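Local structure of phosphoinositol-specific phospholipase C (Pseudomonas sp., 5FYP) at residues P16-A21 with A254-G259; D100-S105 with Q145-T150; Q122-E127 with S197-A202; N219-K224 with A237-G242. The protein probably cleaves phosphoinositides at the phosphodiester bond between lipid and inositol head group, as a bacterial phospholipase C that depends on calcium. All coordinates share one frame; numbering follows the deposited sequence. Where two conformers were deposited one is given.

Interaction 1 (P16-A21 with A254-G259); sequences PFNGIA and AYSHIG
The short 3-10 segment at F17 and N18 comes up against the turn that leads into strand 258-262, the backbones drawing closest where the CA atoms of N18 and S256 lie 5.9 Å apart. The apolar part of the contact is made by the CD1 end of I258, which reaches across to the other backbone and sits 3.6 Å from N18 CA. The same methyl lies 3.8 Å from F17 CD2, and the phenylalanine and isoleucine side chains cross at about a right angle. F17 brings its ring to this point with CG anti to its backbone N (chi1 -171°). S256 ends the preceding helix in a Schellman motif with positive phi, and two residues later the chain enters strand 258-262, which runs parallel with the strands beside it in a sheet that also holds strand 20-25, consistent with a TIM-barrel-clan fold. The polar ends of N18 and S256 are close without bonding: ND2 of N18 stands 3.2 Å from OG of S256, at a poor angle. S256 OG bonds instead to K172 O, and the other amide atom of N18, OD1, accepts from the backbone N of W174.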
loop_
_atom_site.group_PDB
_atom_site.type_symbol
_atom_site.label_atom_id
_atom_site.label_comp_id
_atom_site.label_asym_id
_atom_site.label_seq_id
_atom_site.Cartn_x
_atom_site.Cartn_y
_atom_site.Cartn_z
ATOM N N PRO A 16 -6.780 2.948 16.344
ATOM C CA PRO A 16 -5.541 3.182 15.619
ATOM C C PRO A 16 -5.507 2.389 14.320
ATOM O O PRO A 16 -5.967 1.251 14.294
ATOM C CB PRO A 16 -4.482 2.673 16.597
ATOM C CG PRO A 16 -5.094 2.952 17.939
ATOM C CD PRO A 16 -6.528 2.551 17.742
ATOM N N PHE A 17 -4.940 2.964 13.277
ATOM C CA PHE A 17 -4.955 2.292 11.976
ATOM C C PHE A 17 -4.362 0.895 12.016
ATOM O O PHE A 17 -4.843 -0.012 11.336
ATOM C CB PHE A 17 -4.228 3.172 10.963
ATOM C CG PHE A 17 -4.344 2.703 9.519
ATOM C CD1 PHE A 17 -5.533 2.790 8.840
ATOM C CD2 PHE A 17 -3.249 2.173 8.858
ATOM C CE1 PHE A 17 -5.627 2.373 7.526
ATOM C CE2 PHE A 17 -3.339 1.759 7.541
ATOM C CZ PHE A 17 -4.527 1.850 6.857
ATOM N N ASN A 18 -3.303 0.726 12.812
ATOM C CA ASN A 18 -2.662 -0.575 12.963
ATOM C C ASN A 18 -3.521 -1.609 13.692
ATOM O O ASN A 18 -3.215 -2.795 13.634
ATOM C CB ASN A 18 -1.305 -0.439 13.639
ATOM C CG ASN A 18 -1.413 0.222 14.990
ATOM O OD1 ASN A 18 -1.838 1.387 15.103
ATOM N ND2 ASN A 18 -0.949 -0.464 16.015
ATOM N N GLY A 19 -4.572 -1.151 14.378
ATOM C CA GLY A 19 -5.534 -2.062 15.015
ATOM C C GLY A 19 -6.743 -2.391 14.192
ATOM O O GLY A 19 -7.689 -2.991 14.740
ATOM N N ILE A 20 -6.732 -2.040 12.905
ATOM C CA ILE A 20 -7.867 -2.259 12.017
ATOM C C ILE A 20 -7.508 -3.325 10.969
ATOM O O ILE A 20 -6.450 -3.265 10.333
ATOM C CB ILE A 20 -8.284 -0.946 11.331
ATOM C CG1 ILE A 20 -8.667 0.120 12.359
ATOM C CG2 ILE A 20 -9.410 -1.199 10.351
ATOM C CD1 ILE A 20 -8.926 1.479 11.780
ATOM N N ALA A 21 -8.411 -4.283 10.813
ATOM C CA ALA A 21 -8.345 -5.312 9.776
ATOM C C ALA A 21 -9.226 -4.900 8.597
ATOM O O ALA A 21 -10.355 -4.412 8.775
ATOM C CB ALA A 21 -8.811 -6.643 10.307
ATOM N N ALA A 254 2.629 -7.086 16.265
ATOM C CA ALA A 254 3.355 -6.803 17.524
ATOM C C ALA A 254 4.215 -5.540 17.420
ATOM O O ALA A 254 4.430 -4.823 18.406
ATOM C CB ALA A 254 4.204 -7.988 17.919
ATOM N N TYR A 255 4.763 -5.309 16.241
ATOM C CA TYR A 255 5.617 -4.151 15.960
ATOM C C TYR A 255 4.863 -2.929 15.458
ATOM O O TYR A 255 5.501 -1.923 15.120
ATOM C CB TYR A 255 6.757 -4.523 14.974
ATOM C CG TYR A 255 8.021 -4.933 15.689
ATOM C CD1 TYR A 255 8.158 -6.196 16.268
ATOM C CD2 TYR A 255 9.060 -4.019 15.848
ATOM C CE1 TYR A 255 9.325 -6.502 16.966
ATOM C CE2 TYR A 255 10.204 -4.326 16.523
ATOM C CZ TYR A 255 10.329 -5.564 17.115
ATOM O OH TYR A 255 11.489 -5.810 17.813
ATOM N N SER A 256 3.520 -2.985 15.422
ATOM C CA SER A 256 2.723 -1.873 14.849
ATOM C C SER A 256 3.170 -1.548 13.435
ATOM O O SER A 256 3.172 -0.391 13.016
ATOM C CB SER A 256 2.705 -0.645 15.732
ATOM O OG SER A 256 2.097 -1.002 16.969
ATOM N N HIS A 257 3.530 -2.602 12.672
ATOM C CA HIS A 257 3.707 -2.446 11.225
ATOM C C HIS A 257 2.451 -2.941 10.525
ATOM O O HIS A 257 1.864 -3.937 10.928
ATOM C CB HIS A 257 4.877 -3.294 10.712
ATOM C CG HIS A 257 6.229 -2.895 11.230
ATOM N ND1 HIS A 257 7.356 -3.478 10.727
ATOM C CD2 HIS A 257 6.645 -2.043 12.178
ATOM C CE1 HIS A 257 8.416 -3.001 11.353
ATOM N NE2 HIS A 257 8.013 -2.144 12.254
ATOM N N ILE A 258 2.059 -2.294 9.426
ATOM C CA ILE A 258 0.869 -2.728 8.695
ATOM C C ILE A 258 1.221 -3.924 7.836
ATOM O O ILE A 258 2.004 -3.813 6.859
ATOM C CB ILE A 258 0.267 -1.605 7.851
ATOM C CG1 ILE A 258 0.019 -0.347 8.672
ATOM C CG2 ILE A 258 -1.001 -2.077 7.162
ATOM C CD1 ILE A 258 -0.856 -0.529 9.885
ATOM N N GLY A 259 0.654 -5.083 8.172
ATOM C CA GLY A 259 0.902 -6.326 7.438
ATOM C C GLY A 259 -0.120 -6.564 6.373
ATOM O O GLY A 259 -1.319 -6.435 6.627
#

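Interaction 2 (D100-S105 with Q145-T150); sequences DVKNWS and QGKLFT
K147 lays the end of its side chain over one side of helix 94-107, with CE 3.8 Å from the carbonyl O of K102 and 3.9 Å from CG of the same lysine. Its chain runs extended from CB to CE and bends only at the last torsion (chi4 -66°), which turns the ammonium group onto S105. There NZ donates a hydrogen bond of 2.8 Å to S105 OG. The hydroxyl is also hydrogen-bonded to NE2 of H111, so it links the lysine to a histidine beyond the helix. S105 CB lies 3.9 Å from K147 CE, and the methylenes of the lysine thus pack against the serine as well as reaching it through NZ.

The two lysine side chains run nearly perpendicular to each other. Their NZ atoms remain 5.6 Å apart, and the carboxylate of D106 bridges them: it gathers both ammonium groups, one oxygen forming a salt bridge with K102 and the other with K147.

K102 also touches V143 and F144 of helix 133-144, the helix that ends just before the loop carrying K147. That loop leads on to T150, the N-cap of helix 151-158, and through backbone bonds of K147 and F149 to V184 it is joined to strand 184-189; the buried side of helix 94-107, through V101, rests on strand 114-120.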
loop_
_atom_site.group_PDB
_atom_site.type_symbol
_atom_site.label_atom_id
_atom_site.label_comp_id
_atom_site.label_asym_id
_atom_site.label_seq_id
_atom_site.Cartn_x
_atom_site.Cartn_y
_atom_site.Cartn_z
ATOM N N ASP A 100 -7.961 8.570 -10.689
ATOM C CA ASP A 100 -9.268 7.977 -10.370
ATOM C C ASP A 100 -9.461 7.918 -8.844
ATOM O O ASP A 100 -10.540 8.208 -8.327
ATOM C CB ASP A 100 -9.380 6.567 -10.937
ATOM C CG ASP A 100 -9.672 6.549 -12.420
ATOM O OD1 ASP A 100 -10.041 7.594 -12.981
ATOM O OD2 ASP A 100 -9.517 5.456 -12.989
ATOM N N VAL A 101 -8.410 7.586 -8.104
ATOM C CA VAL A 101 -8.472 7.547 -6.632
ATOM C C VAL A 101 -8.629 8.960 -6.080
ATOM O O VAL A 101 -9.445 9.206 -5.196
ATOM C CB VAL A 101 -7.248 6.835 -6.041
ATOM C CG1 VAL A 101 -7.318 6.841 -4.527
ATOM C CG2 VAL A 101 -7.180 5.414 -6.569
ATOM N N LYS A 102 -7.831 9.877 -6.591
ATOM C CA LYS A 102 -7.877 11.271 -6.138
ATOM C C LYS A 102 -9.289 11.861 -6.316
ATOM O O LYS A 102 -9.841 12.500 -5.431
ATOM C CB LYS A 102 -6.827 12.060 -6.896
ATOM C CG LYS A 102 -6.583 13.462 -6.365
ATOM C CD LYS A 102 -7.467 14.499 -6.962
ATOM C CE LYS A 102 -7.015 15.867 -6.488
ATOM N NZ LYS A 102 -7.963 16.939 -6.836
ATOM N N ASN A 103 -9.868 11.612 -7.486
ATOM C CA ASN A 103 -11.208 12.098 -7.779
ATOM C C ASN A 103 -12.275 11.474 -6.880
ATOM O O ASN A 103 -13.152 12.169 -6.403
ATOM C CB ASN A 103 -11.548 11.864 -9.246
ATOM C CG ASN A 103 -10.749 12.747 -10.187
ATOM O OD1 ASN A 103 -10.286 13.824 -9.817
ATOM N ND2 ASN A 103 -10.575 12.286 -11.408
ATOM N N TRP A 104 -12.186 10.162 -6.645
ATOM C CA TRP A 104 -13.123 9.514 -5.723
ATOM C C TRP A 104 -12.985 10.157 -4.342
ATOM O O TRP A 104 -13.976 10.485 -3.681
ATOM C CB TRP A 104 -12.885 7.995 -5.667
ATOM C CG TRP A 104 -13.882 7.282 -4.797
ATOM C CD1 TRP A 104 -15.007 6.628 -5.219
ATOM C CD2 TRP A 104 -13.869 7.171 -3.372
ATOM N NE1 TRP A 104 -15.691 6.120 -4.166
ATOM C CE2 TRP A 104 -15.025 6.452 -3.012
ATOM C CE3 TRP A 104 -12.990 7.606 -2.359
ATOM C CZ2 TRP A 104 -15.344 6.176 -1.688
ATOM C CZ3 TRP A 104 -13.318 7.333 -1.052
ATOM C CH2 TRP A 104 -14.463 6.600 -0.730
ATOM N N SER A 105 -11.748 10.372 -3.910
ATOM C CA SER A 105 -11.491 11.003 -2.601
ATOM C C SER A 105 -12.151 12.395 -2.511
ATOM O O SER A 105 -12.851 12.696 -1.539
ATOM C CB SER A 105 -10.002 11.106 -2.353
ATOM O OG SER A 105 -9.702 11.902 -1.215
ATOM N N GLN A 145 -1.346 15.703 -3.736
ATOM C CA GLN A 145 -1.072 16.901 -3.004
ATOM C C GLN A 145 -1.162 16.634 -1.505
ATOM O O GLN A 145 -0.599 15.659 -0.987
ATOM C CB GLN A 145 -2.043 17.977 -3.510
ATOM C CG GLN A 145 -1.905 18.311 -4.986
ATOM N N GLY A 146 -1.993 17.376 -0.808
ATOM C CA GLY A 146 -2.057 17.249 0.618
ATOM C C GLY A 146 -2.815 16.066 1.141
ATOM O O GLY A 146 -2.917 15.916 2.348
ATOM N N LYS A 147 -3.343 15.197 0.260
ATOM C CA LYS A 147 -4.069 14.019 0.737
ATOM C C LYS A 147 -3.161 12.976 1.369
ATOM O O LYS A 147 -3.631 12.132 2.105
ATOM C CB LYS A 147 -4.860 13.359 -0.388
ATOM C CG LYS A 147 -6.006 14.188 -0.915
ATOM C CD LYS A 147 -6.702 13.462 -2.072
ATOM C CE LYS A 147 -7.797 14.293 -2.743
ATOM N NZ LYS A 147 -8.944 14.547 -1.829
ATOM N N LEU A 148 -1.876 13.002 1.043
ATOM C CA LEU A 148 -0.987 11.920 1.500
ATOM C C LEU A 148 -0.711 11.963 2.993
ATOM O O LEU A 148 -0.597 13.041 3.606
ATOM C CB LEU A 148 0.336 11.953 0.751
ATOM C CG LEU A 148 0.230 11.745 -0.763
ATOM C CD1 LEU A 148 1.618 11.717 -1.348
ATOM C CD2 LEU A 148 -0.511 10.491 -1.112
ATOM N N PHE A 149 -0.615 10.775 3.559
ATOM C CA PHE A 149 -0.042 10.522 4.877
ATOM C C PHE A 149 1.203 9.662 4.617
ATOM O O PHE A 149 1.088 8.621 3.997
ATOM C CB PHE A 149 -1.047 9.791 5.763
ATOM C CG PHE A 149 -0.533 9.446 7.129
ATOM C CD1 PHE A 149 -0.518 10.378 8.135
ATOM C CD2 PHE A 149 -0.090 8.164 7.422
ATOM C CE1 PHE A 149 -0.061 10.072 9.411
ATOM C CE2 PHE A 149 0.370 7.852 8.689
ATOM C CZ PHE A 149 0.394 8.803 9.681
ATOM N N THR A 150 2.357 10.146 5.058
ATOM C CA THR A 150 3.646 9.582 4.680
ATOM C C THR A 150 4.410 9.044 5.891
ATOM O O THR A 150 4.031 9.285 7.039
ATOM C CB THR A 150 4.503 10.647 4.020
ATOM O OG1 THR A 150 4.885 11.591 5.042
ATOM C CG2 THR A 150 3.767 11.354 2.876
#

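Interaction 3 (Q122-E127 with S197-A202); sequences QGWSKE and SQYAEA
W124 provides the whole of the loop's side of this contact, meeting Q198 and Y199 on successive positions of helix 193-203. Its aromatic contact is with Y199: the six-membered ring of the indole and the phenol ring are strongly offset, their planes 26° from parallel and their centroids 5.9 Å from each other. The actual touch is made by one corner of the indole, where W124 CZ2 comes 3.8 Å from Y199 CD1. Y199 CB is equally near W124 CZ2, so the indole rests against the root of the side chain as much as against its ring.

The polar contacts gather round the pyrrole side of the tryptophan. Q198 brings OE1 to the indole edge, in the ring plane and 3.4 Å from W124 CD1, while its amide plane is turned 66° from the indole. The glutamine chain, extended at chi2 (157°), runs antiparallel to the tryptophan side chain, which carries this oxygen back toward the loop backbone. There a water bridges the two segments: it accepts from W124 N at 2.8 Å and donates to Q198 OE1 at 2.7 Å. The indole NE1 is bonded to the backbone O of K195, an additional tie to the same helix, and K120 forms a cation-pi contact with the ring.

The contact joins the loop that follows strand 114-120 to helix 193-203. P133, at the start of helix 133-144, touches both W124 and Y199; the tyrosine hydroxyl bonds to D137 of that helix, and the tyrosine side chain also touches I211 of strand 210-211.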
loop_
_atom_site.group_PDB
_atom_site.type_symbol
_atom_site.label_atom_id
_atom_site.label_comp_id
_atom_site.label_asym_id
_atom_site.label_seq_id
_atom_site.Cartn_x
_atom_site.Cartn_y
_atom_site.Cartn_z
ATOM N N GLN A 122 9.492 -3.273 -12.511
ATOM C CA GLN A 122 10.831 -3.124 -13.102
ATOM C C GLN A 122 11.687 -2.317 -12.121
ATOM O O GLN A 122 11.234 -1.900 -11.061
ATOM C CB GLN A 122 10.740 -2.484 -14.484
ATOM C CG GLN A 122 10.024 -3.401 -15.461
ATOM C CD GLN A 122 9.827 -2.830 -16.825
ATOM O OE1 GLN A 122 9.214 -1.786 -16.992
ATOM N NE2 GLN A 122 10.266 -3.576 -17.827
ATOM N N GLY A 123 12.957 -2.124 -12.470
ATOM C CA GLY A 123 13.856 -1.349 -11.630
ATOM C C GLY A 123 13.675 0.143 -11.743
ATOM O O GLY A 123 12.865 0.617 -12.549
ATOM N N TRP A 124 14.412 0.891 -10.920
ATOM C CA TRP A 124 14.409 2.343 -11.007
ATOM C C TRP A 124 15.254 2.770 -12.213
ATOM O O TRP A 124 16.259 2.129 -12.530
ATOM C CB TRP A 124 15.007 2.955 -9.738
ATOM C CG TRP A 124 14.165 2.683 -8.556
ATOM C CD1 TRP A 124 14.434 1.848 -7.515
ATOM C CD2 TRP A 124 12.900 3.269 -8.265
ATOM N NE1 TRP A 124 13.394 1.835 -6.629
ATOM C CE2 TRP A 124 12.430 2.697 -7.081
ATOM C CE3 TRP A 124 12.102 4.191 -8.935
ATOM C CZ2 TRP A 124 11.186 3.046 -6.543
ATOM C CZ3 TRP A 124 10.892 4.535 -8.398
ATOM C CH2 TRP A 124 10.432 3.969 -7.217
ATOM N N SER A 125 14.886 3.883 -12.843
ATOM C CA SER A 125 15.798 4.470 -13.848
ATOM C C SER A 125 16.811 5.385 -13.204
ATOM O O SER A 125 16.705 5.739 -12.039
ATOM C CB SER A 125 15.029 5.275 -14.894
ATOM O OG SER A 125 14.762 6.622 -14.509
ATOM N N LYS A 126 17.802 5.765 -14.011
ATOM C CA LYS A 126 18.689 6.884 -13.672
ATOM C C LYS A 126 18.010 8.219 -13.997
ATOM O O LYS A 126 16.951 8.276 -14.636
ATOM C CB LYS A 126 20.051 6.734 -14.354
ATOM C CG LYS A 126 20.800 5.459 -13.998
ATOM C CD LYS A 126 21.163 5.327 -12.544
ATOM C CE LYS A 126 21.966 4.058 -12.289
ATOM N NZ LYS A 126 22.152 3.841 -10.827
ATOM N N GLU A 127 18.667 9.303 -13.618
ATOM C CA GLU A 127 18.070 10.639 -13.729
ATOM C C GLU A 127 17.652 10.964 -15.151
ATOM O O GLU A 127 16.569 11.511 -15.358
ATOM C CB GLU A 127 19.001 11.729 -13.174
ATOM C CG GLU A 127 19.043 11.878 -11.644
ATOM C CD GLU A 127 19.583 10.671 -10.861
ATOM O OE1 GLU A 127 20.284 9.777 -11.449
ATOM O OE2 GLU A 127 19.297 10.621 -9.628
ATOM N N SER A 197 14.993 -0.735 -0.868
ATOM C CA SER A 197 16.154 -0.145 -0.215
ATOM C C SER A 197 16.697 1.042 -1.020
ATOM O O SER A 197 17.058 2.066 -0.450
ATOM C CB SER A 197 17.210 -1.211 -0.012
ATOM O OG SER A 197 18.234 -0.733 0.858
ATOM N N GLN A 198 16.681 0.890 -2.333
ATOM C CA GLN A 198 17.131 1.967 -3.216
ATOM C C GLN A 198 16.211 3.195 -3.075
ATOM O O GLN A 198 16.680 4.330 -3.038
ATOM C CB GLN A 198 17.147 1.480 -4.651
ATOM C CG GLN A 198 18.268 0.480 -4.923
ATOM C CD GLN A 198 18.005 -0.413 -6.123
ATOM O OE1 GLN A 198 17.132 -0.163 -6.939
ATOM N NE2 GLN A 198 18.782 -1.444 -6.251
ATOM N N TYR A 199 14.899 2.948 -3.039
ATOM C CA TYR A 199 13.940 4.037 -2.861
ATOM C C TYR A 199 14.182 4.769 -1.536
ATOM O O TYR A 199 14.278 5.999 -1.497
ATOM C CB TYR A 199 12.523 3.478 -2.968
ATOM C CG TYR A 199 11.477 4.506 -2.613
ATOM C CD1 TYR A 199 11.007 5.417 -3.566
ATOM C CD2 TYR A 199 10.989 4.606 -1.329
ATOM C CE1 TYR A 199 10.104 6.405 -3.231
ATOM C CE2 TYR A 199 10.065 5.581 -0.970
ATOM C CZ TYR A 199 9.639 6.497 -1.934
ATOM O OH TYR A 199 8.763 7.462 -1.550
ATOM N N ALA A 200 14.310 4.024 -0.441
ATOM C CA ALA A 200 14.484 4.635 0.863
ATOM C C ALA A 200 15.815 5.368 0.979
ATOM O O ALA A 200 15.893 6.427 1.605
ATOM C CB ALA A 200 14.337 3.600 1.972
ATOM N N GLU A 201 16.876 4.810 0.394
ATOM C CA GLU A 201 18.174 5.507 0.411
ATOM C C GLU A 201 18.115 6.815 -0.359
ATOM O O GLU A 201 18.740 7.790 0.037
ATOM C CB GLU A 201 19.268 4.576 -0.109
ATOM C CG GLU A 201 19.570 3.516 0.930
ATOM C CD GLU A 201 20.932 2.955 0.922
ATOM O OE1 GLU A 201 21.613 3.093 -0.143
ATOM O OE2 GLU A 201 21.241 2.377 2.008
ATOM N N ALA A 202 17.351 6.840 -1.433
ATOM C CA ALA A 202 17.223 8.057 -2.243
ATOM C C ALA A 202 16.372 9.135 -1.549
ATOM O O ALA A 202 16.722 10.308 -1.609
ATOM C CB ALA A 202 16.626 7.728 -3.595
HETATM O O HOH W 1 16.521 -0.418 -9.550
#

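Interaction 4 (N219-K224 with A237-G242); sequences NDISGK and AMNNMG
With CG anti to its carbonyl carbon (chi1 -70°), N239 directs its carboxamide from strand 238-242 toward helix 219-222, and chi2 of 92° turns the amide so that ND2 meets D220 while OD1 lies near I221. ND2 donates to the backbone O of D220 over 2.9 Å. The acceptor lies in the plane of the amide, but the bond is bent, 135° at the hydrogen, and the donor sits above the carbonyl plane rather than on a lone pair.

The CD1 methyl of I221 packs against the same carboxamide, 3.8 Å from CG and as far from OD1 of N239. The asparagine thus meets the helix through a polar bond at one residue and an apolar methyl at the next.

Three bonds grip this buried amide and would fix its rotation: besides D220, ND2 donates to T215 OG1, and OD1 is hydrogen-bonded to ND1 of H257. D220 uses its carboxylate for the backbone N atoms of N216 and S226, one oxygen to each, thereby bonding to the chain on both sides of the short helix.

An asparagine on the helix-facing side of the strand, held by backbone and side-chain groups of the connecting segments, here ties strand 238-242 to helix 219-222, earlier in the connection, in this TIM-barrel-clan phospholipase.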
loop_
_atom_site.group_PDB
_atom_site.type_symbol
_atom_site.label_atom_id
_atom_site.label_comp_id
_atom_site.label_asym_id
_atom_site.label_seq_id
_atom_site.Cartn_x
_atom_site.Cartn_y
_atom_site.Cartn_z
ATOM N N ASN A 219 14.044 -10.749 11.006
ATOM C CA ASN A 219 14.887 -9.628 10.560
ATOM C C ASN A 219 14.160 -8.705 9.596
ATOM O O ASN A 219 14.465 -7.520 9.541
ATOM C CB ASN A 219 16.183 -10.095 9.940
ATOM C CG ASN A 219 15.951 -10.886 8.683
ATOM O OD1 ASN A 219 15.259 -11.899 8.739
ATOM N ND2 ASN A 219 16.513 -10.442 7.567
ATOM N N ASP A 220 13.212 -9.252 8.814
ATOM C CA ASP A 220 12.484 -8.454 7.842
ATOM C C ASP A 220 11.492 -7.512 8.511
ATOM O O ASP A 220 11.047 -6.557 7.891
ATOM C CB ASP A 220 11.782 -9.362 6.837
ATOM C CG ASP A 220 12.731 -10.250 6.060
ATOM O OD1 ASP A 220 13.863 -9.796 5.745
ATOM O OD2 ASP A 220 12.334 -11.404 5.710
ATOM N N ILE A 221 11.153 -7.809 9.765
ATOM C CA ILE A 221 10.313 -6.946 10.599
ATOM C C ILE A 221 11.180 -5.956 11.382
ATOM O O ILE A 221 10.925 -4.751 11.328
ATOM C CB ILE A 221 9.460 -7.764 11.576
ATOM C CG1 ILE A 221 8.639 -8.853 10.879
ATOM C CG2 ILE A 221 8.609 -6.851 12.445
ATOM C CD1 ILE A 221 7.229 -8.673 10.522
ATOM N N SER A 222 12.201 -6.448 12.096
ATOM C CA SER A 222 12.857 -5.686 13.158
ATOM C C SER A 222 14.363 -5.601 13.110
ATOM O O SER A 222 14.967 -5.113 14.045
ATOM C CB SER A 222 12.420 -6.294 14.499
ATOM O OG SER A 222 12.686 -7.665 14.558
ATOM N N GLY A 223 14.987 -6.133 12.059
ATOM C CA GLY A 223 16.434 -6.120 11.937
ATOM C C GLY A 223 16.885 -5.596 10.596
ATOM O O GLY A 223 16.199 -4.768 9.983
ATOM N N LYS A 224 18.043 -6.050 10.159
ATOM C CA LYS A 224 18.502 -5.755 8.805
ATOM C C LYS A 224 17.658 -6.624 7.865
ATOM O O LYS A 224 17.761 -7.853 7.869
ATOM C CB LYS A 224 19.986 -6.038 8.606
ATOM C CG LYS A 224 20.422 -5.751 7.167
ATOM C CD LYS A 224 21.734 -6.393 6.786
ATOM C CE LYS A 224 21.959 -6.396 5.276
ATOM N NZ LYS A 224 20.852 -7.076 4.498
ATOM N N ALA A 237 7.760 0.338 8.131
ATOM C CA ALA A 237 6.565 0.449 8.951
ATOM C C ALA A 237 5.438 -0.450 8.451
ATOM O O ALA A 237 4.309 -0.399 8.948
ATOM C CB ALA A 237 6.078 1.891 8.989
ATOM N N MET A 238 5.756 -1.297 7.457
ATOM C CA MET A 238 4.807 -2.160 6.778
ATOM C C MET A 238 5.551 -3.402 6.316
ATOM O O MET A 238 6.757 -3.334 6.064
ATOM C CB MET A 238 4.187 -1.475 5.564
ATOM C CG MET A 238 3.365 -0.251 5.926
ATOM S SD MET A 238 2.211 0.088 4.577
ATOM C CE MET A 238 1.301 1.496 5.213
ATOM N N ASN A 239 4.834 -4.519 6.220
ATOM C CA ASN A 239 5.441 -5.781 5.792
ATOM C C ASN A 239 4.492 -6.513 4.856
ATOM O O ASN A 239 3.289 -6.524 5.055
ATOM C CB ASN A 239 5.793 -6.654 6.993
ATOM C CG ASN A 239 6.953 -6.071 7.784
ATOM O OD1 ASN A 239 6.757 -5.298 8.747
ATOM N ND2 ASN A 239 8.159 -6.404 7.370
ATOM N N ASN A 240 5.080 -7.155 3.832
ATOM C CA ASN A 240 4.326 -7.821 2.771
ATOM C C ASN A 240 4.656 -9.319 2.813
ATOM O O ASN A 240 5.811 -9.724 2.736
ATOM C CB ASN A 240 4.572 -7.232 1.365
ATOM C CG ASN A 240 3.356 -7.371 0.394
ATOM O OD1 ASN A 240 2.175 -6.984 0.622
ATOM N ND2 ASN A 240 3.697 -7.862 -0.768
ATOM N N MET A 241 3.597 -10.118 2.900
ATOM C CA MET A 241 3.712 -11.565 3.055
ATOM C C MET A 241 2.857 -12.297 2.052
ATOM O O MET A 241 1.679 -12.012 1.898
ATOM C CB MET A 241 3.287 -11.990 4.453
ATOM C CG MET A 241 4.405 -11.650 5.427
ATOM S SD MET A 241 4.372 -10.096 6.284
ATOM C CE MET A 241 2.598 -9.961 6.835
ATOM N N GLY A 242 3.445 -13.285 1.401
ATOM C CA GLY A 242 2.661 -14.252 0.656
ATOM C C GLY A 242 2.036 -15.262 1.600
ATOM O O GLY A 242 2.277 -15.296 2.810
#

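How the interactions relate
Interactions 1 and 4 are neighbours, their centres about 13 Å apart: strands 258-262 and 238-242 lie side by side in one sheet, I258 N bonds to A237 O, and H257 connects the two contacts. Interactions 2 and 3 lie beside the other sheet, with strands 114-120 and 184-189, and their centres are about 23 Å apart without touching. Interaction 1 joins a segment near the N-terminus to one well before the C-terminus and spans the other three; interactions 2 and 3 alternate in sequence, and both close before interaction 4 opens. Interactions 2 and 4 lie on opposite sides of the chain's centre, and the contacts pair up by sheet, 1 with 4 and 2 with 3.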